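Local structure of glucosidase (Croceicoccus marinus, 5Z3K) at residues Thr331-Leu336 with Ser473-Ile478; Ala287-Gln292 with Arg371-Asn376; Ala7-Asn12 with Asn355-Leu360; Ala282-Ala287 with Gln335-Thr340. The protein probably hydrolyses O-glycosidic bonds, acting as a beta-glucosidase of glycoside hydrolase family 39. One frame throughout, in Å; residues are numbered along the deposited sequence.

Interaction 1 (Thr331-Leu336 with Ser473-Ile478); sequences TGAFQL and SGVELI
Leu336 meets Leu477, and Ala333 meets Val475, chiefly through methyl and methylene carbons, while the flat groups of 331-336 serve other neighbours. The ring of Phe334 turns to His24, the two planes inclined at about 40°. Gln335 NE2 donates to Thr331 O at 3.2 Å; that oxygen lies almost in the amide plane, yet NE2 comes from well above the plane of the Thr331 carbonyl, not on a lone pair. The same oxygen takes Gln335 N from the opposite face of its carbonyl plane, so two donors grip it, and the amide's other end, OE1, bonds to Asn48.

On the strand side of the helix, Leu336 is the chief wedge. Its CG stands beside the backbone N (chi1 -54°), and its CD1 reaches Leu477 CB at 3.8 Å. The two leucines cross obliquely: both methyls of Leu336 lie at Leu477 CB, and Leu336 CD2 extends to Leu477 CD2 at 3.9 Å. Leu336 CD1 also comes 4.3 Å from Val475 CG1. The other valine branch, Val475 CG2, faces the small Ala333 CB at 4.2 Å.

Glu476 points away from the helix and is buried too; its carboxylate is held by Arg442, Arg444 and the Tyr424 hydroxyl. At the start of the strand, Ser473 and Gly474 both pair with Asn376 in a G1 beta bulge. With axes 9.0 Å apart and inclined at 35°, the contact is an alpha/beta interface, in which helix 329-341, beside the closed eight-stranded parallel barrel, lies against the mixed sheet of the second domain.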
loop_
_atom_site.group_PDB
_atom_site.type_symbol
_atom_site.label_atom_id
_atom_site.label_comp_id
_atom_site.label_asym_id
_atom_site.label_seq_id
_atom_site.Cartn_x
_atom_site.Cartn_y
_atom_site.Cartn_z
ATOM N N THR A 331 -0.561 2.979 13.913
ATOM C CA THR A 331 -1.843 2.360 13.600
ATOM C C THR A 331 -2.958 3.392 13.640
ATOM O O THR A 331 -3.945 3.265 12.908
ATOM C CB THR A 331 -2.145 1.194 14.554
ATOM O OG1 THR A 331 -2.248 1.663 15.900
ATOM C CG2 THR A 331 -1.038 0.141 14.487
ATOM N N GLY A 332 -2.817 4.423 14.474
ATOM C CA GLY A 332 -3.812 5.473 14.487
ATOM C C GLY A 332 -3.815 6.238 13.177
ATOM O O GLY A 332 -4.864 6.429 12.559
ATOM N N ALA A 333 -2.631 6.665 12.728
ATOM C CA ALA A 333 -2.539 7.372 11.452
ATOM C C ALA A 333 -3.028 6.496 10.304
ATOM O O ALA A 333 -3.684 6.982 9.374
ATOM C CB ALA A 333 -1.101 7.833 11.202
ATOM N N PHE A 334 -2.726 5.198 10.357
ATOM C CA PHE A 334 -3.172 4.287 9.306
ATOM C C PHE A 334 -4.691 4.294 9.172
ATOM O O PHE A 334 -5.220 4.346 8.054
ATOM C CB PHE A 334 -2.654 2.880 9.596
ATOM C CG PHE A 334 -3.014 1.862 8.539
ATOM C CD1 PHE A 334 -2.280 1.765 7.362
ATOM C CD2 PHE A 334 -4.077 0.991 8.734
ATOM C CE1 PHE A 334 -2.600 0.815 6.396
ATOM C CE2 PHE A 334 -4.408 0.034 7.770
ATOM C CZ PHE A 334 -3.672 -0.047 6.598
ATOM N N GLN A 335 -5.415 4.273 10.301
ATOM C CA GLN A 335 -6.871 4.309 10.248
ATOM C C GLN A 335 -7.384 5.664 9.771
ATOM O O GLN A 335 -8.303 5.723 8.948
ATOM C CB GLN A 335 -7.456 3.974 11.621
ATOM C CG GLN A 335 -7.206 2.528 12.066
ATOM C CD GLN A 335 -7.602 2.304 13.515
ATOM O OE1 GLN A 335 -8.769 2.065 13.821
ATOM N NE2 GLN A 335 -6.633 2.395 14.410
ATOM N N LEU A 336 -6.829 6.766 10.288
ATOM C CA LEU A 336 -7.341 8.078 9.892
ATOM C C LEU A 336 -7.093 8.341 8.409
ATOM O O LEU A 336 -7.928 8.960 7.735
ATOM C CB LEU A 336 -6.701 9.177 10.730
ATOM C CG LEU A 336 -6.788 9.053 12.252
ATOM C CD1 LEU A 336 -6.264 10.335 12.860
ATOM C CD2 LEU A 336 -8.201 8.757 12.718
ATOM N N SER A 473 5.230 15.928 13.888
ATOM C CA SER A 473 5.039 14.498 14.146
ATOM C C SER A 473 3.676 14.230 14.785
ATOM O O SER A 473 3.558 13.450 15.736
ATOM C CB SER A 473 6.174 13.913 14.991
ATOM O OG SER A 473 7.445 14.190 14.409
ATOM N N GLY A 474 2.647 14.881 14.259
ATOM C CA GLY A 474 1.283 14.636 14.691
ATOM C C GLY A 474 0.353 14.591 13.498
ATOM O O GLY A 474 0.614 15.200 12.455
ATOM N N VAL A 475 -0.739 13.842 13.662
ATOM C CA VAL A 475 -1.738 13.609 12.626
ATOM C C VAL A 475 -3.115 13.857 13.228
ATOM O O VAL A 475 -3.415 13.367 14.325
ATOM C CB VAL A 475 -1.645 12.173 12.054
ATOM C CG1 VAL A 475 -2.704 11.949 10.973
ATOM C CG2 VAL A 475 -0.243 11.913 11.495
ATOM N N GLU A 476 -3.917 14.675 12.556
ATOM C CA GLU A 476 -5.251 14.985 13.051
ATOM C C GLU A 476 -6.356 14.845 12.008
ATOM O O GLU A 476 -6.225 15.315 10.877
ATOM C CB GLU A 476 -5.279 16.395 13.648
ATOM C CG GLU A 476 -6.539 16.708 14.440
ATOM C CD GLU A 476 -6.259 17.558 15.665
ATOM O OE1 GLU A 476 -6.468 18.788 15.595
ATOM O OE2 GLU A 476 -5.833 16.998 16.694
ATOM N N LEU A 477 -7.444 14.194 12.403
ATOM C CA LEU A 477 -8.612 14.035 11.544
ATOM C C LEU A 477 -9.735 14.844 12.158
ATOM O O LEU A 477 -10.087 14.630 13.319
ATOM C CB LEU A 477 -9.036 12.570 11.407
ATOM C CG LEU A 477 -10.315 12.341 10.598
ATOM C CD1 LEU A 477 -10.088 12.750 9.149
ATOM C CD2 LEU A 477 -10.734 10.859 10.665
ATOM N N ILE A 478 -10.272 15.778 11.393
ATOM C CA ILE A 478 -11.440 16.543 11.791
ATOM C C ILE A 478 -12.615 15.971 11.031
ATOM O O ILE A 478 -12.590 15.912 9.796
ATOM C CB ILE A 478 -11.274 18.041 11.485
ATOM C CG1 ILE A 478 -10.007 18.589 12.142
ATOM C CG2 ILE A 478 -12.546 18.806 11.883
ATOM C CD1 ILE A 478 -9.919 18.327 13.640
#

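Interaction 2 (Ala287-Gln292 with Arg371-Asn376); sequences AAIYMQ and RILISN
Ile289 and Leu373 join helix 277-291, which packs outside the parallel beta-barrel of this TIM-barrel enzyme, to strand 369-376 of the accessory mixed sheet. The contact shows a helix of the barrel's outer layer packing on a second, separate sheet.

The apolar part of the contact is narrow and rests on one branch of each residue. Ile289 sends its longer arm outward, CG1 lying beside the backbone N (chi1 -67°) and the chain extended beyond it, so that CD1 leads toward the strand. This methyl meets Leu373 CD2 at 3.8 Å, and Ile289 CG1 follows at 4.0 Å from the same methyl. The two side chains slant across one another, and Leu373 CD2 rests along the end of the isoleucine arm. Leu360 and Ala358 of the adjoining strand 357-363 also touch Ile289, whereas Leu336 and Thr340 of helix 329-341 press on Leu373. The leucine is thus shared between two helices.

Polar groups enter at the margin. Ser375 faces the helix, but its hydroxyl bonds to the carbonyl oxygen of Ala282, about two turns back from Ile289, which ties strand and helix together next to the apolar pair. Ile374, between Leu373 and Ser375, points the other way, as neighbours in a strand do.

Backbone bonds hold each partner: Met291, a selenomethionine, bonds through its N to Ala287 O at 2.9 Å, and Leu373 and Ser375 pair with Leu360 and Ala358 in the sheet. Ile289 CD1 also lies over that backbone, 4.0 Å from Leu373 O and 4.5 Å from Ser375 N.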
loop_
_atom_site.group_PDB
_atom_site.type_symbol
_atom_site.label_atom_id
_atom_site.label_comp_id
_atom_site.label_asym_id
_atom_site.label_seq_id
_atom_site.Cartn_x
_atom_site.Cartn_y
_atom_site.Cartn_z
ATOM N N ALA A 287 2.709 11.010 3.380
ATOM C CA ALA A 287 2.991 10.298 2.133
ATOM C C ALA A 287 1.705 9.950 1.391
ATOM O O ALA A 287 1.616 10.104 0.167
ATOM C CB ALA A 287 3.802 9.025 2.416
ATOM N N ALA A 288 0.705 9.439 2.122
ATOM C CA ALA A 288 -0.594 9.176 1.516
ATOM C C ALA A 288 -1.188 10.439 0.892
ATOM O O ALA A 288 -1.720 10.396 -0.220
ATOM C CB ALA A 288 -1.546 8.601 2.566
ATOM N N ILE A 289 -1.111 11.575 1.594
ATOM C CA ILE A 289 -1.672 12.808 1.048
ATOM C C ILE A 289 -0.935 13.205 -0.223
ATOM O O ILE A 289 -1.555 13.538 -1.242
ATOM C CB ILE A 289 -1.642 13.932 2.098
ATOM C CG1 ILE A 289 -2.611 13.569 3.233
ATOM C CG2 ILE A 289 -2.029 15.274 1.456
ATOM C CD1 ILE A 289 -2.539 14.467 4.480
ATOM N N TYR A 290 0.399 13.172 -0.188
ATOM C CA TYR A 290 1.150 13.608 -1.361
ATOM C C TYR A 290 0.947 12.663 -2.540
ATOM O O TYR A 290 0.908 13.121 -3.686
ATOM C CB TYR A 290 2.644 13.740 -1.036
ATOM C CG TYR A 290 2.956 14.930 -0.153
ATOM C CD1 TYR A 290 2.315 16.148 -0.342
ATOM C CD2 TYR A 290 3.877 14.825 0.889
ATOM C CE1 TYR A 290 2.584 17.237 0.479
ATOM C CE2 TYR A 290 4.150 15.911 1.722
ATOM C CZ TYR A 290 3.505 17.113 1.501
ATOM O OH TYR A 290 3.774 18.186 2.319
HETATM N N MSE A 291 0.795 11.360 -2.302
HETATM C CA MSE A 291 0.694 10.447 -3.437
HETATM C C MSE A 291 -0.723 10.426 -4.004
HETATM O O MSE A 291 -0.952 9.860 -5.065
HETATM C CB MSE A 291 1.139 9.030 -3.048
HETATM C CG MSE A 291 0.124 8.272 -2.217
HETATM SE SE MSE A 291 0.677 6.416 -1.998
HETATM C CE MSE A 291 2.175 6.648 -0.775
ATOM N N GLN A 292 -1.681 11.044 -3.303
ATOM C CA GLN A 292 -3.025 11.159 -3.864
ATOM C C GLN A 292 -3.010 11.943 -5.171
ATOM O O GLN A 292 -3.857 11.720 -6.043
ATOM C CB GLN A 292 -3.967 11.808 -2.845
ATOM C CG GLN A 292 -5.403 12.063 -3.332
ATOM C CD GLN A 292 -6.271 10.811 -3.455
ATOM O OE1 GLN A 292 -7.332 10.847 -4.085
ATOM N NE2 GLN A 292 -5.834 9.703 -2.850
ATOM N N ARG A 371 -14.504 14.849 6.009
ATOM C CA ARG A 371 -13.271 14.444 6.687
ATOM C C ARG A 371 -12.112 15.322 6.237
ATOM O O ARG A 371 -11.871 15.462 5.034
ATOM C CB ARG A 371 -12.936 12.979 6.415
ATOM C CG ARG A 371 -13.927 12.034 7.056
ATOM C CD ARG A 371 -13.540 10.557 6.930
ATOM N NE ARG A 371 -14.524 9.784 7.678
ATOM C CZ ARG A 371 -15.172 8.718 7.222
ATOM N NH1 ARG A 371 -14.931 8.243 6.002
ATOM N NH2 ARG A 371 -16.058 8.119 8.009
ATOM N N ILE A 372 -11.385 15.889 7.198
ATOM C CA ILE A 372 -10.232 16.743 6.908
ATOM C C ILE A 372 -9.035 16.169 7.647
ATOM O O ILE A 372 -9.010 16.142 8.886
ATOM C CB ILE A 372 -10.463 18.213 7.295
ATOM C CG1 ILE A 372 -11.667 18.803 6.548
ATOM C CG2 ILE A 372 -9.199 19.015 6.994
ATOM C CD1 ILE A 372 -12.871 19.117 7.465
ATOM N N LEU A 373 -8.053 15.697 6.888
ATOM C CA LEU A 373 -6.879 15.019 7.415
ATOM C C LEU A 373 -5.691 15.963 7.330
ATOM O O LEU A 373 -5.469 16.575 6.284
ATOM C CB LEU A 373 -6.601 13.750 6.610
ATOM C CG LEU A 373 -5.365 12.967 7.034
ATOM C CD1 LEU A 373 -5.633 12.266 8.387
ATOM C CD2 LEU A 373 -5.010 11.952 5.984
ATOM N N ILE A 374 -4.941 16.089 8.423
ATOM C CA ILE A 374 -3.804 16.994 8.511
ATOM C C ILE A 374 -2.632 16.251 9.127
ATOM O O ILE A 374 -2.757 15.695 10.224
ATOM C CB ILE A 374 -4.124 18.236 9.366
ATOM C CG1 ILE A 374 -5.369 18.963 8.856
ATOM C CG2 ILE A 374 -2.898 19.155 9.438
ATOM C CD1 ILE A 374 -5.942 19.944 9.877
ATOM N N SER A 375 -1.484 16.271 8.454
ATOM C CA SER A 375 -0.254 15.745 9.037
ATOM C C SER A 375 0.783 16.849 9.088
ATOM O O SER A 375 0.979 17.568 8.101
ATOM C CB SER A 375 0.300 14.552 8.258
ATOM O OG SER A 375 1.488 14.055 8.878
ATOM N N ASN A 376 1.440 16.977 10.235
ATOM C CA ASN A 376 2.544 17.909 10.429
ATOM C C ASN A 376 3.813 17.074 10.568
ATOM O O ASN A 376 4.131 16.586 11.657
ATOM C CB ASN A 376 2.293 18.788 11.661
ATOM C CG ASN A 376 3.237 19.970 11.732
ATOM O OD1 ASN A 376 4.012 20.215 10.804
ATOM N ND2 ASN A 376 3.172 20.716 12.825
#

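Interaction 3 (Ala7-Asn12 with Asn355-Leu360); sequences AKLSVN and NGFAAL
Leu9 and Phe357 reach for each other from opposite directions, across two strands of the mixed beta-sheet that accompanies the TIM barrel. Strands 6-13 and 357-363 are not direct neighbours: strand 345-350 stands between them in the order of the sheet and runs antiparallel to both. The two segments are therefore nearly parallel, at 14° with axes 9.6 Å apart, and only side chains can bridge that span.

Phe357 does most of the bridging. Its CG is anti to the backbone N (chi1 -167°), which extends the ring toward segment 7-12. There the ring meets two residues in different ways. Leu9 CD1 approaches the edge, close to the ring plane, at 4.0 Å from Phe357 CE2. Ala7 comes in obliquely, its CB 3.4 Å from the same CE2 and 3.6 Å from Phe357 CZ, a close fit for carbon against carbon. One corner of the ring thus takes both residues. Farther along, the second methyl of the leucine serves the next residue on that side of the strand: Leu9 CD2 lies 4.4 Å from Ala359 CB.

Neighbours fix the ring from other sides. Tyr421 packs edge-to-face with Phe357, and Tyr424 touches it as well. Between Phe357 and Ala359, Ala358 turns to the opposite side, where Ala286, Ile289 and Tyr290 of helix 277-291 cover it.

The loop leading into this strand is held by several bonds. Gly356 adopts a positive phi, 109°, and its amide N is bonded to Tyr290 OH, while the amide nitrogens of Asn355 and Phe357 are both bonded to one carboxylate oxygen, Asp353 OD1.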
loop_
_atom_site.group_PDB
_atom_site.type_symbol
_atom_site.label_atom_id
_atom_site.label_comp_id
_atom_site.label_asym_id
_atom_site.label_seq_id
_atom_site.Cartn_x
_atom_site.Cartn_y
_atom_site.Cartn_z
ATOM N N ALA A 7 -0.621 27.516 10.966
ATOM C CA ALA A 7 -1.048 27.318 9.591
ATOM C C ALA A 7 -2.514 27.704 9.425
ATOM O O ALA A 7 -3.338 27.508 10.321
ATOM C CB ALA A 7 -0.833 25.864 9.172
ATOM N N LYS A 8 -2.845 28.245 8.253
ATOM C CA LYS A 8 -4.192 28.726 7.966
ATOM C C LYS A 8 -4.792 27.905 6.832
ATOM O O LYS A 8 -4.330 27.988 5.689
ATOM C CB LYS A 8 -4.160 30.218 7.618
ATOM C CG LYS A 8 -3.966 31.088 8.857
ATOM C CD LYS A 8 -3.507 32.479 8.483
ATOM C CE LYS A 8 -3.302 33.357 9.711
ATOM N NZ LYS A 8 -2.841 34.722 9.312
ATOM N N LEU A 9 -5.838 27.135 7.139
ATOM C CA LEU A 9 -6.446 26.215 6.191
ATOM C C LEU A 9 -7.885 26.614 5.925
ATOM O O LEU A 9 -8.583 27.089 6.824
ATOM C CB LEU A 9 -6.411 24.770 6.704
ATOM C CG LEU A 9 -5.018 24.216 6.975
ATOM C CD1 LEU A 9 -5.088 22.929 7.789
ATOM C CD2 LEU A 9 -4.335 23.993 5.637
ATOM N N SER A 10 -8.329 26.420 4.688
ATOM C CA SER A 10 -9.723 26.651 4.354
ATOM C C SER A 10 -10.218 25.539 3.445
ATOM O O SER A 10 -9.505 25.103 2.537
ATOM C CB SER A 10 -9.923 28.013 3.673
ATOM O OG SER A 10 -8.948 28.208 2.675
ATOM N N VAL A 11 -11.454 25.106 3.692
ATOM C CA VAL A 11 -12.113 24.040 2.948
ATOM C C VAL A 11 -13.474 24.537 2.486
ATOM O O VAL A 11 -14.208 25.156 3.262
ATOM C CB VAL A 11 -12.280 22.778 3.815
ATOM C CG1 VAL A 11 -13.281 21.803 3.179
ATOM C CG2 VAL A 11 -10.936 22.117 4.048
ATOM N N ASN A 12 -13.802 24.287 1.222
ATOM C CA ASN A 12 -15.160 24.467 0.718
ATOM C C ASN A 12 -15.822 23.095 0.722
ATOM O O ASN A 12 -15.507 22.249 -0.119
ATOM C CB ASN A 12 -15.173 25.075 -0.687
ATOM C CG ASN A 12 -16.577 25.486 -1.132
ATOM O OD1 ASN A 12 -17.568 24.864 -0.745
ATOM N ND2 ASN A 12 -16.664 26.533 -1.958
ATOM N N ASN A 355 6.246 20.785 2.184
ATOM C CA ASN A 355 7.356 20.548 3.106
ATOM C C ASN A 355 6.926 19.800 4.363
ATOM O O ASN A 355 7.549 19.945 5.418
ATOM C CB ASN A 355 8.019 21.852 3.530
ATOM C CG ASN A 355 8.025 22.877 2.445
ATOM O OD1 ASN A 355 7.296 23.867 2.514
ATOM N ND2 ASN A 355 8.845 22.657 1.431
ATOM N N GLY A 356 5.858 19.020 4.278
ATOM C CA GLY A 356 5.488 18.134 5.361
ATOM C C GLY A 356 4.241 18.531 6.123
ATOM O O GLY A 356 3.786 17.748 6.971
ATOM N N PHE A 357 3.668 19.711 5.871
ATOM C CA PHE A 357 2.379 20.073 6.467
ATOM C C PHE A 357 1.307 19.786 5.421
ATOM O O PHE A 357 0.885 20.662 4.664
ATOM C CB PHE A 357 2.336 21.519 6.956
ATOM C CG PHE A 357 1.148 21.807 7.835
ATOM C CD1 PHE A 357 1.160 21.448 9.176
ATOM C CD2 PHE A 357 0.002 22.395 7.312
ATOM C CE1 PHE A 357 0.061 21.682 9.994
ATOM C CE2 PHE A 357 -1.104 22.641 8.125
ATOM C CZ PHE A 357 -1.077 22.281 9.467
ATOM N N ALA A 358 0.862 18.533 5.391
ATOM C CA ALA A 358 0.018 18.015 4.319
ATOM C C ALA A 358 -1.425 17.935 4.786
ATOM O O ALA A 358 -1.692 17.536 5.919
ATOM C CB ALA A 358 0.499 16.632 3.891
ATOM N N ALA A 359 -2.354 18.301 3.909
ATOM C CA ALA A 359 -3.759 18.301 4.270
ATOM C C ALA A 359 -4.583 17.817 3.086
ATOM O O ALA A 359 -4.221 18.030 1.925
ATOM C CB ALA A 359 -4.212 19.697 4.730
ATOM N N LEU A 360 -5.706 17.176 3.404
ATOM C CA LEU A 360 -6.547 16.503 2.428
ATOM C C LEU A 360 -7.973 16.507 2.955
ATOM O O LEU A 360 -8.198 16.275 4.148
ATOM C CB LEU A 360 -6.053 15.064 2.187
ATOM C CG LEU A 360 -6.831 14.165 1.224
ATOM C CD1 LEU A 360 -6.772 14.682 -0.203
ATOM C CD2 LEU A 360 -6.300 12.726 1.275
#

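Interaction 4 (Ala282-Ala287 with Gln335-Thr340); sequences AFLAAA and QLVGQT
Val337 CG2 is the atom on which this contact turns. It settles against the backbone of the facing helix, 3.6 Å from Ala285 CA, and touches Ala285 CB at 3.8 Å. Because alanine adds so little bulk, the chains come near: the alpha carbons of Ala285 and Val337 are 6.1 Å apart. Leu284 adds a looser touch from one side, its CD1 lying 4.4 Å from Val337 CG2. The valine offers this branch because CG2 stands anti to its own carbonyl carbon, leaving CG1 for Ala288 a turn farther on.

The two segments belong to helices 277-291 and 329-341, which lie side by side outside the eight-stranded parallel barrel, with a barrel strand, 298-301, between them in the sequence. Trp265 of barrel strand 259-266 touches Leu284 from the inner side. From the accessory sheet, Val475 and Ser375 reach Ala285, and Leu373 reaches Val337.

Farther out, the second helix is braced by a side chain of its own. Thr340 OG1 donates to Leu336 O at 2.9 Å, tilted 24° from the carbonyl plane, and Thr340 N meets the same oxygen at 3.1 Å from the opposite face.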
loop_
_atom_site.group_PDB
_atom_site.type_symbol
_atom_site.label_atom_id
_atom_site.label_comp_id
_atom_site.label_asym_id
_atom_site.label_seq_id
_atom_site.Cartn_x
_atom_site.Cartn_y
_atom_site.Cartn_z
ATOM N N ALA A 282 3.351 10.340 11.296
ATOM C CA ALA A 282 3.196 11.577 10.540
ATOM C C ALA A 282 3.717 11.406 9.119
ATOM O O ALA A 282 3.133 11.941 8.167
ATOM C CB ALA A 282 3.912 12.729 11.247
ATOM N N PHE A 283 4.804 10.652 8.959
ATOM C CA PHE A 283 5.336 10.390 7.622
ATOM C C PHE A 283 4.307 9.683 6.758
ATOM O O PHE A 283 4.069 10.074 5.609
ATOM C CB PHE A 283 6.620 9.553 7.708
ATOM C CG PHE A 283 7.195 9.164 6.360
ATOM C CD1 PHE A 283 6.688 8.077 5.643
ATOM C CD2 PHE A 283 8.254 9.887 5.811
ATOM C CE1 PHE A 283 7.234 7.726 4.393
ATOM C CE2 PHE A 283 8.807 9.538 4.586
ATOM C CZ PHE A 283 8.291 8.465 3.867
ATOM N N LEU A 284 3.708 8.603 7.278
ATOM C CA LEU A 284 2.852 7.808 6.407
ATOM C C LEU A 284 1.571 8.563 6.061
ATOM O O LEU A 284 1.059 8.418 4.945
ATOM C CB LEU A 284 2.571 6.440 7.038
ATOM C CG LEU A 284 1.545 6.291 8.144
ATOM C CD1 LEU A 284 0.200 5.907 7.537
ATOM C CD2 LEU A 284 2.027 5.230 9.148
ATOM N N ALA A 285 1.079 9.421 6.962
ATOM C CA ALA A 285 -0.069 10.250 6.611
ATOM C C ALA A 285 0.303 11.288 5.552
ATOM O O ALA A 285 -0.441 11.488 4.582
ATOM C CB ALA A 285 -0.647 10.916 7.865
ATOM N N ALA A 286 1.449 11.954 5.704
ATOM C CA ALA A 286 1.864 12.910 4.677
ATOM C C ALA A 286 2.129 12.213 3.346
ATOM O O ALA A 286 1.805 12.750 2.281
ATOM C CB ALA A 286 3.108 13.685 5.125
ATOM N N ALA A 287 2.709 11.010 3.380
ATOM C CA ALA A 287 2.991 10.298 2.133
ATOM C C ALA A 287 1.705 9.950 1.391
ATOM O O ALA A 287 1.616 10.104 0.167
ATOM C CB ALA A 287 3.802 9.025 2.416
ATOM N N GLN A 335 -5.415 4.273 10.301
ATOM C CA GLN A 335 -6.871 4.309 10.248
ATOM C C GLN A 335 -7.384 5.664 9.771
ATOM O O GLN A 335 -8.303 5.723 8.948
ATOM C CB GLN A 335 -7.456 3.974 11.621
ATOM C CG GLN A 335 -7.206 2.528 12.066
ATOM C CD GLN A 335 -7.602 2.304 13.515
ATOM O OE1 GLN A 335 -8.769 2.065 13.821
ATOM N NE2 GLN A 335 -6.633 2.395 14.410
ATOM N N LEU A 336 -6.829 6.766 10.288
ATOM C CA LEU A 336 -7.341 8.078 9.892
ATOM C C LEU A 336 -7.093 8.341 8.409
ATOM O O LEU A 336 -7.928 8.960 7.735
ATOM C CB LEU A 336 -6.701 9.177 10.730
ATOM C CG LEU A 336 -6.788 9.053 12.252
ATOM C CD1 LEU A 336 -6.264 10.335 12.860
ATOM C CD2 LEU A 336 -8.201 8.757 12.718
ATOM N N VAL A 337 -5.947 7.888 7.889
ATOM C CA VAL A 337 -5.688 7.996 6.452
ATOM C C VAL A 337 -6.738 7.224 5.661
ATOM O O VAL A 337 -7.367 7.753 4.737
ATOM C CB VAL A 337 -4.269 7.497 6.115
ATOM C CG1 VAL A 337 -4.147 7.241 4.632
ATOM C CG2 VAL A 337 -3.205 8.485 6.587
ATOM N N GLY A 338 -6.931 5.949 5.996
ATOM C CA GLY A 338 -7.869 5.144 5.235
ATOM C C GLY A 338 -9.277 5.699 5.262
ATOM O O GLY A 338 -9.994 5.651 4.259
ATOM N N GLN A 339 -9.699 6.228 6.416
ATOM C CA GLN A 339 -11.028 6.807 6.498
ATOM C C GLN A 339 -11.149 8.016 5.581
ATOM O O GLN A 339 -12.197 8.235 4.965
ATOM C CB GLN A 339 -11.350 7.174 7.944
ATOM C CG GLN A 339 -11.533 5.920 8.807
ATOM C CD GLN A 339 -11.345 6.182 10.281
ATOM O OE1 GLN A 339 -11.231 7.325 10.717
ATOM N NE2 GLN A 339 -11.301 5.108 11.065
ATOM N N THR A 340 -10.083 8.808 5.486
ATOM C CA THR A 340 -10.104 9.968 4.604
ATOM C C THR A 340 -10.141 9.539 3.145
ATOM O O THR A 340 -10.901 10.107 2.348
ATOM C CB THR A 340 -8.888 10.858 4.873
ATOM O OG1 THR A 340 -8.884 11.247 6.250
ATOM C CG2 THR A 340 -8.939 12.105 4.006
#

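How the interactions relate
From the N terminus, segment 7-12 meets 355-360 in interaction 3, which closes the longest of the loops. Interaction 4, joining 282-287 to 335-340, is nested inside it and pairs two helices beside the barrel. Interaction 2 starts at 287-292, where interaction 4 begins, and ends at 371-376, beyond interaction 3, so it crosses both. Interaction 1 leaves from 331-336, where interaction 4 ends, and runs to 473-478, crossing interactions 2 and 3. Interaction 3 lies within the mixed sheet, between strands 6-13 and 357-363, so strands near both chain termini belong to one sheet, which interactions 1 and 2 hold against the helices beside the barrel.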